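Inositol monophosphatase family protein (Staphylococcus aureus, PDB 5I3S) probably hydrolyses inositol monophosphate or a related sugar phosphate with the help of metal ions, as other enzymes of the inositol monophosphatase family do. Local coordinates at residues 15-18 against 19-22; 131-135 against 136-140; 202-205 against 206-210. All coordinates share one frame; numbering follows the deposited sequence.

Contact 1 (15-18 against 19-22)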
loop_
_atom_site.group_PDB
_atom_site.type_symbol
_atom_site.label_atom_id
_atom_site.label_comp_id
_atom_site.label_asym_id
_atom_site.label_seq_id
_atom_site.Cartn_x
_atom_site.Cartn_y
_atom_site.Cartn_z
ATOM N N GLY A 15 -15.863 -15.926 1.155
ATOM C CA GLY A 15 -15.487 -14.687 1.864
ATOM C C GLY A 15 -16.252 -14.529 3.180
ATOM O O GLY A 15 -15.657 -14.265 4.224
ATOM N N ILE A 16 -17.578 -14.741 3.118
ATOM C CA ILE A 16 -18.422 -14.720 4.313
ATOM C C ILE A 16 -17.940 -15.680 5.403
ATOM O O ILE A 16 -17.931 -15.334 6.580
ATOM C CB ILE A 16 -19.907 -14.918 3.944
ATOM C CG1 ILE A 16 -20.396 -13.637 3.268
ATOM C CG2 ILE A 16 -20.772 -15.237 5.158
ATOM C CD1 ILE A 16 -21.809 -13.675 2.749
ATOM N N ARG A 17 -17.516 -16.867 5.004
ATOM C CA ARG A 17 -16.941 -17.811 5.966
ATOM C C ARG A 17 -15.596 -17.397 6.535
ATOM O O ARG A 17 -15.321 -17.743 7.685
ATOM C CB ARG A 17 -16.850 -19.200 5.370
ATOM C CG ARG A 17 -18.229 -19.749 5.087
ATOM C CD ARG A 17 -18.163 -20.938 4.152
ATOM N NE ARG A 17 -17.635 -22.141 4.809
ATOM C CZ ARG A 17 -18.308 -23.284 5.013
ATOM N NH1 ARG A 17 -19.578 -23.444 4.633
ATOM N NH2 ARG A 17 -17.695 -24.288 5.616
ATOM N N ILE A 18 -14.773 -16.679 5.756
ATOM C CA ILE A 18 -13.553 -16.074 6.315
ATOM C C ILE A 18 -13.874 -15.053 7.431
ATOM O O ILE A 18 -13.305 -15.145 8.507
ATOM C CB ILE A 18 -12.612 -15.425 5.249
ATOM C CG1 ILE A 18 -11.944 -16.519 4.438
ATOM C CG2 ILE A 18 -11.537 -14.559 5.903
ATOM C CD1 ILE A 18 -10.929 -16.038 3.424
ATOM N N LYS A 19 -14.804 -14.132 7.184
ATOM C CA LYS A 19 -15.205 -13.143 8.236
ATOM C C LYS A 19 -15.820 -13.813 9.493
ATOM O O LYS A 19 -15.566 -13.390 10.610
ATOM C CB LYS A 19 -16.137 -12.042 7.687
ATOM C CG LYS A 19 -15.644 -11.423 6.381
ATOM C CD LYS A 19 -15.816 -9.910 6.259
ATOM C CE LYS A 19 -17.263 -9.432 6.303
ATOM N NZ LYS A 19 -18.224 -10.274 5.538
ATOM N N GLN A 20 -16.609 -14.861 9.302
ATOM C CA GLN A 20 -17.133 -15.645 10.424
ATOM C C GLN A 20 -16.035 -16.270 11.284
ATOM O O GLN A 20 -16.134 -16.226 12.518
ATOM C CB GLN A 20 -18.078 -16.752 9.939
ATOM C CG GLN A 20 -19.471 -16.243 9.674
ATOM C CD GLN A 20 -20.327 -17.217 8.884
ATOM O OE1 GLN A 20 -19.984 -18.391 8.691
ATOM N NE2 GLN A 20 -21.448 -16.726 8.414
ATOM N N LEU A 21 -15.017 -16.848 10.638
ATOM C CA LEU A 21 -13.898 -17.407 11.377
ATOM C C LEU A 21 -13.114 -16.330 12.136
ATOM O O LEU A 21 -12.743 -16.540 13.306
ATOM C CB LEU A 21 -13.013 -18.311 10.501
ATOM C CG LEU A 21 -13.701 -19.655 10.156
ATOM C CD1 LEU A 21 -13.043 -20.380 8.995
ATOM C CD2 LEU A 21 -13.781 -20.609 11.343
ATOM N N MET A 22 -12.899 -15.173 11.502
ATOM C CA MET A 22 -12.220 -14.076 12.163
ATOM C C MET A 22 -13.017 -13.583 13.376
ATOM O O MET A 22 -12.437 -13.380 14.446
ATOM C CB MET A 22 -11.949 -12.922 11.203
ATOM C CG MET A 22 -10.914 -13.240 10.125
ATOM S SD MET A 22 -11.026 -12.102 8.735
ATOM C CE MET A 22 -10.318 -10.603 9.467
#
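Four successive i to i+4 hydrogen bonds carry the chain from residues 15-18 into 19-22 as unbroken helix, the amides of Lys19, Gln20, Leu21 and Met22 donating to the carbonyls of Gly15, Ile16, Arg17 and Ile18, with Met22 N 3.0 Å from Ile18 O. One turn apart, Ile18 and Met22 form the apolar pair of the contact: the CG2 methyl of Ile18 meets Met22 SD at 3.8 Å, the two side chains passing at a slant. The beta branch suits Ile18 here, because chi1 of -72° sets CG2 beside the carbonyl carbon, on the side of the following turn. Met22 answers with a flexible thioether that bends at chi3 (73°), and its CG also packs 3.5 Å from Ile18 O. Both residues face the protein, Ile18 touching Thr45 and Phe98, and Met22 touching Met119.

On another side of the helix, the Gln20 side chain runs back along the preceding turn, its aliphatic part covering Ile16 O. Gln20 NE2 comes within 3.6 Å of the Ile16 CG2 methyl, while Gln20 OE1 turns to the Arg17 side, 4.1 Å from Arg17 CA. Leu21 CG rests 3.5 Å from Arg17 O, and the Leu21 side chain packs on Val41 and Ala44 of helix 37-56. The Lys19 side chain touches Val118 and Met119.

With these backbone amides and carbonyls paired inside the helix, no side chain is needed to satisfy them: Ile18, Leu21 and Met22 can serve hydrophobic packing, while Arg17 and Gln20 suit the exposed surface.

Contact 2 (131-135 against 136-140)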
loop_
_atom_site.group_PDB
_atom_site.type_symbol
_atom_site.label_atom_id
_atom_site.label_comp_id
_atom_site.label_asym_id
_atom_site.label_seq_id
_atom_site.Cartn_x
_atom_site.Cartn_y
_atom_site.Cartn_z
ATOM N N GLY A 131 -14.905 -8.620 -20.871
ATOM C CA GLY A 131 -14.589 -7.444 -20.033
ATOM C C GLY A 131 -14.379 -7.790 -18.567
ATOM O O GLY A 131 -14.718 -8.879 -18.100
ATOM N N ALA A 132 -13.850 -6.810 -17.858
ATOM C CA ALA A 132 -13.451 -6.930 -16.484
ATOM C C ALA A 132 -14.261 -5.966 -15.653
ATOM O O ALA A 132 -14.567 -4.850 -16.082
ATOM C CB ALA A 132 -11.958 -6.605 -16.334
ATOM N N TYR A 133 -14.532 -6.396 -14.416
ATOM C CA TYR A 133 -15.458 -5.740 -13.529
ATOM C C TYR A 133 -14.896 -5.574 -12.133
ATOM O O TYR A 133 -14.201 -6.481 -11.650
ATOM C CB TYR A 133 -16.768 -6.565 -13.483
ATOM C CG TYR A 133 -17.541 -6.439 -14.762
ATOM C CD1 TYR A 133 -18.477 -5.394 -14.938
ATOM C CD2 TYR A 133 -17.311 -7.309 -15.834
ATOM C CE1 TYR A 133 -19.183 -5.246 -16.126
ATOM C CE2 TYR A 133 -18.009 -7.176 -17.018
ATOM C CZ TYR A 133 -18.949 -6.145 -17.157
ATOM O OH TYR A 133 -19.632 -5.990 -18.329
ATOM N N ARG A 134 -15.219 -4.418 -11.510
ATOM C CA ARG A 134 -15.175 -4.197 -10.062
ATOM C C ARG A 134 -16.638 -4.153 -9.562
ATOM O O ARG A 134 -17.354 -3.186 -9.828
ATOM C CB ARG A 134 -14.463 -2.860 -9.745
ATOM C CG ARG A 134 -14.638 -2.345 -8.316
ATOM C CD ARG A 134 -14.145 -0.928 -8.155
ATOM N NE ARG A 134 -13.679 -0.658 -6.776
ATOM C CZ ARG A 134 -14.450 -0.414 -5.707
ATOM N NH1 ARG A 134 -15.783 -0.407 -5.775
ATOM N NH2 ARG A 134 -13.867 -0.152 -4.539
ATOM N N GLY A 135 -17.087 -5.183 -8.860
ATOM C CA GLY A 135 -18.524 -5.367 -8.630
ATOM C C GLY A 135 -19.376 -5.464 -9.909
ATOM O O GLY A 135 -19.185 -6.370 -10.735
ATOM N N SER A 136 -20.322 -4.540 -10.066
ATOM C CA SER A 136 -21.123 -4.420 -11.313
ATOM C C SER A 136 -20.621 -3.330 -12.264
ATOM O O SER A 136 -21.240 -3.121 -13.304
ATOM C CB SER A 136 -22.602 -4.173 -10.972
ATOM O OG SER A 136 -22.776 -2.895 -10.371
ATOM N N GLN A 137 -19.541 -2.619 -11.902
ATOM C CA GLN A 137 -18.959 -1.549 -12.745
ATOM C C GLN A 137 -17.827 -2.083 -13.641
ATOM O O GLN A 137 -16.885 -2.716 -13.147
ATOM C CB GLN A 137 -18.363 -0.366 -11.928
ATOM C CG GLN A 137 -19.321 0.315 -10.974
ATOM C CD GLN A 137 -20.579 0.883 -11.654
ATOM O OE1 GLN A 137 -20.525 1.449 -12.758
ATOM N NE2 GLN A 137 -21.718 0.732 -10.986
ATOM N N PRO A 138 -17.901 -1.778 -14.947
ATOM C CA PRO A 138 -16.888 -2.274 -15.857
ATOM C C PRO A 138 -15.615 -1.450 -15.674
ATOM O O PRO A 138 -15.707 -0.286 -15.373
ATOM C CB PRO A 138 -17.541 -2.083 -17.252
ATOM C CG PRO A 138 -18.517 -0.959 -17.086
ATOM C CD PRO A 138 -18.970 -1.018 -15.641
ATOM N N LEU A 139 -14.454 -2.073 -15.804
ATOM C CA LEU A 139 -13.178 -1.358 -15.822
ATOM C C LEU A 139 -12.884 -0.918 -17.243
ATOM O O LEU A 139 -13.207 -1.637 -18.171
ATOM C CB LEU A 139 -12.070 -2.286 -15.360
ATOM C CG LEU A 139 -12.206 -2.805 -13.934
ATOM C CD1 LEU A 139 -10.986 -3.633 -13.626
ATOM C CD2 LEU A 139 -12.310 -1.639 -12.955
ATOM N N LYS A 140 -12.286 0.260 -17.383
ATOM C CA LYS A 140 -11.832 0.832 -18.664
ATOM C C LYS A 140 -10.505 0.203 -19.105
ATOM O O LYS A 140 -9.665 -0.113 -18.239
ATOM C CB LYS A 140 -11.556 2.349 -18.570
ATOM C CG LYS A 140 -12.667 3.234 -18.016
ATOM C CD LYS A 140 -13.894 3.257 -18.908
ATOM C CE LYS A 140 -15.189 3.185 -18.106
ATOM N NZ LYS A 140 -16.245 2.513 -18.917
#
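Ala132 O receives the amide of Leu139 in a nearly straight hydrogen bond, 2.8 Å from Leu139 N with 176° at the hydrogen. Nearer the turn, Arg134 and Gln137 form a hydrogen-bonded antiparallel pair. Arg134 N donates to Gln137 O at 2.9 Å, and Gln137 N returns to Arg134 O at 3.1 Å, this second donor standing above the carbonyl plane; the bond closes a type II' turn. Gly135 takes the first corner, where at phi 57° and psi -120° a CB would run into Ser136 N, so glycine suits the place. Ser136 fills the second corner as a small polar residue at the surface.

Two carbonyls gain weaker support as well: Gln137 O lies 3.4 Å from Tyr133 CA, and Ala132 O lies 3.5 Å from Pro138 CA, both as CA-H...O contacts. Pro138 belongs to a non-hydrogen-bonded pair with Tyr133, so its missing N-H costs this hairpin nothing. Instead its CB packs obliquely against Tyr133 CE1 at 3.7 Å, with Ser136 O near the edge of the phenol ring.

Leu139 reaches across with its two methyls to Ala132 and Arg134 of the partner strand: CD1 is 4.1 Å from Ala132 CB, and CD2 meets the CB of Arg134, whose extended chain then leads away. Ala132 is small enough to sit close to Ile215 of helix 206-218. Beyond the hairpin, backbone bonds link Tyr133 with His125 and Gly135 with Leu123; Gly135 O also accepts from His125 NE2, and Gly131 N donates to Glu218 OE1.

Strand 132-134 is thus paired on two sides, while 137-138 is the outermost strand of the sheet within this chain, where a proline is readily tolerated and backbone bonding rather than side-chain burial defines the turn.

Contact 3 (202-205 against 206-210)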
loop_
_atom_site.group_PDB
_atom_site.type_symbol
_atom_site.label_atom_id
_atom_site.label_comp_id
_atom_site.label_asym_id
_atom_site.label_seq_id
_atom_site.Cartn_x
_atom_site.Cartn_y
_atom_site.Cartn_z
ATOM N N PRO A 202 10.213 -11.009 -8.368
ATOM C CA PRO A 202 10.985 -12.142 -8.914
ATOM C C PRO A 202 10.328 -13.488 -8.760
ATOM O O PRO A 202 10.796 -14.422 -9.381
ATOM C CB PRO A 202 12.258 -12.145 -8.068
ATOM C CG PRO A 202 11.879 -11.352 -6.807
ATOM C CD PRO A 202 10.914 -10.329 -7.258
ATOM N N ARG A 203 9.279 -13.643 -7.948
ATOM C CA ARG A 203 8.757 -14.987 -7.666
ATOM C C ARG A 203 7.286 -14.940 -7.301
ATOM O O ARG A 203 6.927 -14.260 -6.367
ATOM C CB ARG A 203 9.508 -15.642 -6.489
ATOM N N LEU A 204 6.462 -15.720 -8.002
ATOM C CA LEU A 204 5.080 -15.907 -7.650
ATOM C C LEU A 204 4.580 -17.283 -8.069
ATOM O O LEU A 204 4.871 -17.744 -9.181
ATOM C CB LEU A 204 4.278 -14.892 -8.415
ATOM C CG LEU A 204 3.191 -14.126 -7.752
ATOM C CD1 LEU A 204 3.690 -13.559 -6.427
ATOM C CD2 LEU A 204 2.679 -13.058 -8.737
ATOM N N GLN A 205 3.782 -17.898 -7.213
ATOM C CA GLN A 205 3.105 -19.104 -7.540
ATOM C C GLN A 205 1.889 -18.871 -8.449
ATOM O O GLN A 205 1.293 -17.796 -8.412
ATOM C CB GLN A 205 2.677 -19.759 -6.233
ATOM C CG GLN A 205 3.877 -20.186 -5.380
ATOM C CD GLN A 205 4.590 -21.426 -5.950
ATOM O OE1 GLN A 205 4.224 -21.980 -7.001
ATOM N NE2 GLN A 205 5.576 -21.900 -5.220
ATOM N N PRO A 206 1.500 -19.897 -9.258
ATOM C CA PRO A 206 0.417 -19.757 -10.216
ATOM C C PRO A 206 -0.897 -19.264 -9.601
ATOM O O PRO A 206 -1.634 -18.483 -10.241
ATOM C CB PRO A 206 0.225 -21.159 -10.778
ATOM C CG PRO A 206 1.299 -22.037 -10.227
ATOM C CD PRO A 206 2.146 -21.225 -9.304
ATOM N N TRP A 207 -1.167 -19.724 -8.384
ATOM C CA TRP A 207 -2.368 -19.334 -7.643
ATOM C C TRP A 207 -2.360 -17.866 -7.161
ATOM O O TRP A 207 -3.412 -17.346 -6.811
ATOM C CB TRP A 207 -2.633 -20.273 -6.447
ATOM C CG TRP A 207 -1.483 -20.505 -5.524
ATOM C CD1 TRP A 207 -1.052 -19.684 -4.542
ATOM C CD2 TRP A 207 -0.615 -21.655 -5.491
ATOM N NE1 TRP A 207 0.043 -20.241 -3.895
ATOM C CE2 TRP A 207 0.321 -21.450 -4.460
ATOM C CE3 TRP A 207 -0.538 -22.830 -6.241
ATOM C CZ2 TRP A 207 1.322 -22.389 -4.148
ATOM C CZ3 TRP A 207 0.452 -23.761 -5.933
ATOM C CH2 TRP A 207 1.361 -23.535 -4.894
ATOM N N ASP A 208 -1.210 -17.205 -7.183
ATOM C CA ASP A 208 -1.188 -15.762 -6.925
ATOM C C ASP A 208 -1.449 -14.878 -8.180
ATOM O O ASP A 208 -1.918 -13.754 -8.048
ATOM C CB ASP A 208 0.106 -15.359 -6.257
ATOM C CG ASP A 208 0.325 -16.046 -4.899
ATOM O OD1 ASP A 208 1.453 -16.544 -4.719
ATOM O OD2 ASP A 208 -0.605 -16.147 -4.076
ATOM N N PHE A 209 -1.189 -15.376 -9.377
ATOM C CA PHE A 209 -1.450 -14.574 -10.544
ATOM C C PHE A 209 -2.564 -15.014 -11.437
ATOM O O PHE A 209 -3.026 -14.202 -12.241
ATOM C CB PHE A 209 -0.190 -14.345 -11.370
ATOM C CG PHE A 209 0.488 -15.593 -11.827
ATOM C CD1 PHE A 209 -0.006 -16.318 -12.892
ATOM C CD2 PHE A 209 1.659 -16.019 -11.196
ATOM C CE1 PHE A 209 0.657 -17.432 -13.342
ATOM C CE2 PHE A 209 2.319 -17.150 -11.621
ATOM C CZ PHE A 209 1.820 -17.844 -12.716
ATOM N N ALA A 210 -3.019 -16.253 -11.308
ATOM C CA ALA A 210 -4.001 -16.791 -12.263
ATOM C C ALA A 210 -5.269 -15.970 -12.388
ATOM O O ALA A 210 -5.660 -15.632 -13.487
ATOM C CB ALA A 210 -4.337 -18.229 -11.931
#
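Gln205 CB sits over one face of the Trp207 indole, 3.7 Å from the centroid of the five-membered ring, in a CH-pi contact. The Gln205 amide carries on over the same face, above the CZ2 and CH2 rim, its plane 11° from that of the indole. In Phe209, Pro206 CA lies over one face, toward the rim, and Leu204 O in plane at the edge, 3.6 Å from Phe209 CE2. A chi1 of 51° folds the Trp207 ring back over Gln205.

Gln205 O accepts from Asp208 N at 2.9 Å, the donor standing 50° above the carbonyl plane; this bond closes the first turn as strand 203-204 gives way to the helix. Pro206, lacking an N-H, suits a helix start, and its carbonyl receives both Phe209 N and Ala210 N. Leu204 lies against Asp208, its CG 3.6 Å from Asp208 CB, and runs past Phe209 in the opposite direction, CD2 4.0 Å from Phe209 CD2.

Asp208 OD2 approaches carboxylates of Asp83 and Asp86. Such an acidic cluster is consistent with the metal site of inositol monophosphatases, and the Gln205 O bond holds the backbone carrying the Asp208 carboxylate, a probable metal ligand.

How the contacts relate
From the N terminus the three contacts follow in series, none nesting within or crossing another. Each closes only a local span: contact 1 a stretch of helix 2-24, contact 2 the hairpin at the edge of the seven-stranded sheet, contact 3 the corner where strand 203-204 enters helix 206-218. Their centres are about 23 to 25 Å apart, and none touches another directly. Other elements join them. Helix 206-218 starts in contact 3 and ends beside the hairpin of contact 2, while contact 1 packs on helix 37-56 and on Val118 and Met119, between strands 109-117 and 122-127; the latter strand pairs with the hairpin.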